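Local atomic coordinates of aspartate-semialdehyde dehydrogenase 2 (Vibrio cholerae, PDB entry 2R00), a protein that catalyses the NADPH-dependent reductive dephosphorylation of L-aspartyl-4-phosphate to L-aspartate-semialdehyde, a step in lysine, methionine and threonine biosynthesis. Residues T133-Y144 with M216-D226. Residues are numbered along the deposited sequence; the frame is centred on the assembly and turned at random.
Sequences TIQMLVALKPIY and MVWETQKIFND
E219 OE1 accepts two hydrogen bonds, one from T133 OG1 at 3.2 Å, the hydroxyl approaching 67° out of the carboxylate plane, and one from the backbone N of N130. T133 is a knob seated among M216, E219, T220 and I223; with CG2 anti to the backbone N, its methyl is turned to I223 CD1. One turn on, M136 CE touches T220 OG1, whose hydroxyl donates to M216 O. L137 divides its two methyls: CD1 lies 3.3 Å from I223 CD1, a doubtfully short spacing, and CD2 lies over the centre of the F224 ring, a CH-pi contact 3.5 Å from the centroid. The opposite face of F224 stacks on Y144, offset, centroids 4.5 Å apart and planes at 22°. Y144 OH donates to D226 OD1 at 2.7 Å, on the anti side; D226 N bonds Q221 O in the Schellman motif whose C-prime residue is N225, so this turn delivers the carboxylate, and S228 holds OD2. The axes of 133-144 and 216-223 cross at -40°, 10.5 Å apart. Helix 131-147, starting at the acyl-thioester nucleophile C131, thus packs on helix 211-223, which carries K215, like R100 a predicted phosphate-binding residue near E219; M136 and L140 touch strands 149-159 and 244-252.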
loop_
_atom_site.group_PDB
_atom_site.type_symbol
_atom_site.label_atom_id
_atom_site.label_comp_id
_atom_site.label_asym_id
_atom_site.label_seq_id
_atom_site.Cartn_x
_atom_site.Cartn_y
_atom_site.Cartn_z
ATOM N N THR A 133 12.635 2.298 8.343
ATOM C CA THR A 133 12.945 3.697 8.646
ATOM C C THR A 133 14.146 4.181 7.830
ATOM O O THR A 133 14.142 5.302 7.328
ATOM C CB THR A 133 13.252 3.895 10.145
ATOM O OG1 THR A 133 12.212 3.299 10.926
ATOM C CG2 THR A 133 13.362 5.380 10.480
ATOM N N ILE A 134 15.170 3.340 7.714
ATOM C CA ILE A 134 16.318 3.634 6.846
ATOM C C ILE A 134 15.855 3.951 5.412
ATOM O O ILE A 134 16.140 5.031 4.888
ATOM C CB ILE A 134 17.340 2.474 6.834
ATOM C CG1 ILE A 134 17.916 2.247 8.238
ATOM C CG2 ILE A 134 18.473 2.757 5.811
ATOM C CD1 ILE A 134 18.734 0.955 8.377
ATOM N N GLN A 135 15.122 3.022 4.808
ATOM C CA GLN A 135 14.592 3.160 3.442
ATOM C C GLN A 135 13.891 4.503 3.244
ATOM O O GLN A 135 14.199 5.246 2.309
ATOM C CB GLN A 135 13.538 2.081 3.186
ATOM C CG GLN A 135 13.985 0.776 2.557
ATOM C CD GLN A 135 12.849 -0.249 2.526
ATOM O OE1 GLN A 135 12.929 -1.281 3.199
ATOM N NE2 GLN A 135 11.772 0.041 1.768
ATOM N N MET A 136 12.936 4.796 4.130
ATOM C CA MET A 136 12.094 5.982 4.005
ATOM C C MET A 136 12.895 7.274 4.170
ATOM O O MET A 136 12.705 8.237 3.419
ATOM C CB MET A 136 10.933 5.934 5.019
ATOM C CG MET A 136 9.970 7.123 4.911
ATOM S SD MET A 136 8.562 7.073 6.040
ATOM C CE MET A 136 9.326 7.396 7.625
ATOM N N LEU A 137 13.777 7.289 5.163
ATOM C CA LEU A 137 14.547 8.483 5.497
ATOM C C LEU A 137 15.572 8.868 4.428
ATOM O O LEU A 137 15.803 10.057 4.174
ATOM C CB LEU A 137 15.222 8.307 6.857
ATOM C CG LEU A 137 14.370 8.878 7.996
ATOM C CD1 LEU A 137 14.576 8.133 9.249
ATOM C CD2 LEU A 137 14.696 10.341 8.220
ATOM N N VAL A 138 16.191 7.868 3.814
ATOM C CA VAL A 138 17.060 8.109 2.666
ATOM C C VAL A 138 16.268 8.796 1.543
ATOM O O VAL A 138 16.685 9.834 1.022
ATOM C CB VAL A 138 17.752 6.815 2.199
ATOM C CG1 VAL A 138 18.398 7.005 0.835
ATOM C CG2 VAL A 138 18.828 6.405 3.219
ATOM N N ALA A 139 15.115 8.230 1.197
ATOM C CA ALA A 139 14.259 8.778 0.143
ATOM C C ALA A 139 13.700 10.170 0.431
ATOM O O ALA A 139 13.571 10.973 -0.483
ATOM C CB ALA A 139 13.118 7.798 -0.188
ATOM N N LEU A 140 13.366 10.454 1.687
ATOM C CA LEU A 140 12.682 11.701 2.054
ATOM C C LEU A 140 13.594 12.891 2.336
ATOM O O LEU A 140 13.182 14.040 2.183
ATOM C CB LEU A 140 11.777 11.474 3.268
ATOM C CG LEU A 140 10.270 11.277 3.063
ATOM C CD1 LEU A 140 9.927 10.591 1.769
ATOM C CD2 LEU A 140 9.643 10.557 4.250
ATOM N N LYS A 141 14.819 12.609 2.770
ATOM C CA LYS A 141 15.751 13.666 3.165
ATOM C C LYS A 141 15.937 14.802 2.137
ATOM O O LYS A 141 15.869 15.973 2.529
ATOM C CB LYS A 141 17.101 13.078 3.620
ATOM C CG LYS A 141 18.067 14.087 4.270
ATOM C CD LYS A 141 17.400 14.924 5.361
ATOM C CE LYS A 141 18.437 15.622 6.244
ATOM N NZ LYS A 141 19.597 16.143 5.476
ATOM N N PRO A 142 16.164 14.477 0.840
ATOM C CA PRO A 142 16.244 15.551 -0.168
ATOM C C PRO A 142 14.984 16.418 -0.257
ATOM O O PRO A 142 15.085 17.621 -0.483
ATOM C CB PRO A 142 16.447 14.783 -1.485
ATOM C CG PRO A 142 17.035 13.469 -1.061
ATOM C CD PRO A 142 16.370 13.153 0.225
ATOM N N ILE A 143 13.810 15.809 -0.100
ATOM C CA ILE A 143 12.550 16.564 -0.057
ATOM C C ILE A 143 12.464 17.423 1.211
ATOM O O ILE A 143 12.101 18.599 1.149
ATOM C CB ILE A 143 11.314 15.630 -0.166
ATOM C CG1 ILE A 143 11.402 14.789 -1.451
ATOM C CG2 ILE A 143 10.024 16.448 -0.101
ATOM C CD1 ILE A 143 10.505 13.520 -1.476
ATOM N N TYR A 144 12.810 16.835 2.354
ATOM C CA TYR A 144 12.841 17.562 3.618
ATOM C C TYR A 144 13.709 18.819 3.495
ATOM O O TYR A 144 13.261 19.928 3.803
ATOM C CB TYR A 144 13.379 16.660 4.731
ATOM C CG TYR A 144 13.363 17.295 6.103
ATOM C CD1 TYR A 144 12.181 17.399 6.822
ATOM C CD2 TYR A 144 14.539 17.773 6.689
ATOM C CE1 TYR A 144 12.156 17.974 8.083
ATOM C CE2 TYR A 144 14.527 18.349 7.953
ATOM C CZ TYR A 144 13.326 18.447 8.645
ATOM O OH TYR A 144 13.283 19.015 9.903
ATOM N N MET A 216 8.084 3.435 14.598
ATOM C CA MET A 216 8.462 4.126 13.370
ATOM C C MET A 216 8.347 5.645 13.512
ATOM O O MET A 216 9.223 6.385 13.063
ATOM C CB MET A 216 7.617 3.613 12.206
ATOM C CG MET A 216 8.031 4.124 10.840
ATOM S SD MET A 216 7.514 3.030 9.474
ATOM C CE MET A 216 8.695 3.580 8.251
ATOM N N VAL A 217 7.277 6.105 14.157
ATOM C CA VAL A 217 7.115 7.519 14.452
ATOM C C VAL A 217 8.314 8.032 15.230
ATOM O O VAL A 217 8.914 9.030 14.864
ATOM C CB VAL A 217 5.841 7.782 15.296
ATOM C CG1 VAL A 217 5.759 9.258 15.680
ATOM C CG2 VAL A 217 4.583 7.347 14.549
ATOM N N TRP A 218 8.656 7.329 16.306
ATOM C CA TRP A 218 9.703 7.767 17.219
ATOM C C TRP A 218 11.082 7.722 16.566
ATOM O O TRP A 218 11.887 8.644 16.754
ATOM C CB TRP A 218 9.671 6.939 18.511
ATOM C CG TRP A 218 8.373 7.080 19.273
ATOM C CD1 TRP A 218 7.580 8.205 19.358
ATOM C CD2 TRP A 218 7.732 6.079 20.074
ATOM N NE1 TRP A 218 6.477 7.948 20.146
ATOM C CE2 TRP A 218 6.552 6.660 20.611
ATOM C CE3 TRP A 218 8.041 4.747 20.402
ATOM C CZ2 TRP A 218 5.678 5.952 21.439
ATOM C CZ3 TRP A 218 7.159 4.040 21.232
ATOM C CH2 TRP A 218 5.993 4.645 21.733
ATOM N N GLU A 219 11.348 6.670 15.792
ATOM C CA GLU A 219 12.581 6.607 14.994
ATOM C C GLU A 219 12.686 7.759 13.988
ATOM O O GLU A 219 13.729 8.385 13.877
ATOM C CB GLU A 219 12.720 5.251 14.290
ATOM C CG GLU A 219 12.952 4.075 15.250
ATOM C CD GLU A 219 13.271 2.762 14.540
ATOM O OE1 GLU A 219 13.953 2.784 13.502
ATOM O OE2 GLU A 219 12.859 1.691 15.047
ATOM N N THR A 220 11.603 8.030 13.264
ATOM C CA THR A 220 11.571 9.076 12.229
ATOM C C THR A 220 11.820 10.479 12.792
ATOM O O THR A 220 12.627 11.249 12.250
ATOM C CB THR A 220 10.228 9.028 11.454
ATOM O OG1 THR A 220 10.146 7.778 10.762
ATOM C CG2 THR A 220 10.113 10.161 10.447
ATOM N N GLN A 221 11.134 10.790 13.893
ATOM C CA GLN A 221 11.289 12.071 14.585
ATOM C C GLN A 221 12.685 12.264 15.181
ATOM O O GLN A 221 13.215 13.385 15.167
ATOM C CB GLN A 221 10.229 12.205 15.681
ATOM C CG GLN A 221 8.811 12.396 15.144
ATOM C CD GLN A 221 7.766 12.450 16.244
ATOM O OE1 GLN A 221 7.989 11.974 17.364
ATOM N NE2 GLN A 221 6.609 13.015 15.926
ATOM N N LYS A 222 13.253 11.185 15.726
ATOM C CA LYS A 222 14.620 11.193 16.255
ATOM C C LYS A 222 15.658 11.462 15.162
ATOM O O LYS A 222 16.520 12.331 15.320
ATOM C CB LYS A 222 14.944 9.872 16.963
ATOM C CG LYS A 222 16.303 9.828 17.652
ATOM C CD LYS A 222 16.402 8.662 18.635
ATOM C CE LYS A 222 17.673 8.721 19.496
ATOM N NZ LYS A 222 17.639 7.682 20.602
ATOM N N ILE A 223 15.587 10.714 14.068
ATOM C CA ILE A 223 16.574 10.843 12.992
ATOM C C ILE A 223 16.529 12.241 12.361
ATOM O O ILE A 223 17.572 12.863 12.168
ATOM C CB ILE A 223 16.453 9.709 11.951
ATOM C CG1 ILE A 223 16.818 8.375 12.612
ATOM C CG2 ILE A 223 17.378 9.956 10.744
ATOM C CD1 ILE A 223 16.260 7.123 11.912
ATOM N N PHE A 224 15.327 12.739 12.082
ATOM C CA PHE A 224 15.157 14.115 11.589
ATOM C C PHE A 224 15.475 15.147 12.667
ATOM O O PHE A 224 15.653 16.333 12.368
ATOM C CB PHE A 224 13.719 14.354 11.098
ATOM C CG PHE A 224 13.453 13.908 9.663
ATOM C CD1 PHE A 224 14.346 14.200 8.637
ATOM C CD2 PHE A 224 12.272 13.241 9.342
ATOM C CE1 PHE A 224 14.082 13.811 7.308
ATOM C CE2 PHE A 224 11.998 12.848 8.016
ATOM C CZ PHE A 224 12.910 13.136 7.001
ATOM N N ASN A 225 15.527 14.690 13.921
ATOM C CA ASN A 225 15.665 15.556 15.092
ATOM C C ASN A 225 14.616 16.671 15.094
ATOM O O ASN A 225 14.924 17.848 15.309
ATOM C CB ASN A 225 17.091 16.122 15.202
ATOM C CG ASN A 225 17.370 16.727 16.563
ATOM O OD1 ASN A 225 16.831 16.280 17.585
ATOM N ND2 ASN A 225 18.204 17.759 16.586
ATOM N N ASP A 226 13.365 16.286 14.846
ATOM C CA ASP A 226 12.310 17.255 14.621
ATOM C C ASP A 226 10.989 16.729 15.188
ATOM O O ASP A 226 10.240 16.035 14.492
ATOM C CB ASP A 226 12.222 17.566 13.121
ATOM C CG ASP A 226 11.203 18.651 12.788
ATOM O OD1 ASP A 226 11.184 19.089 11.610
ATOM O OD2 ASP A 226 10.417 19.052 13.675
#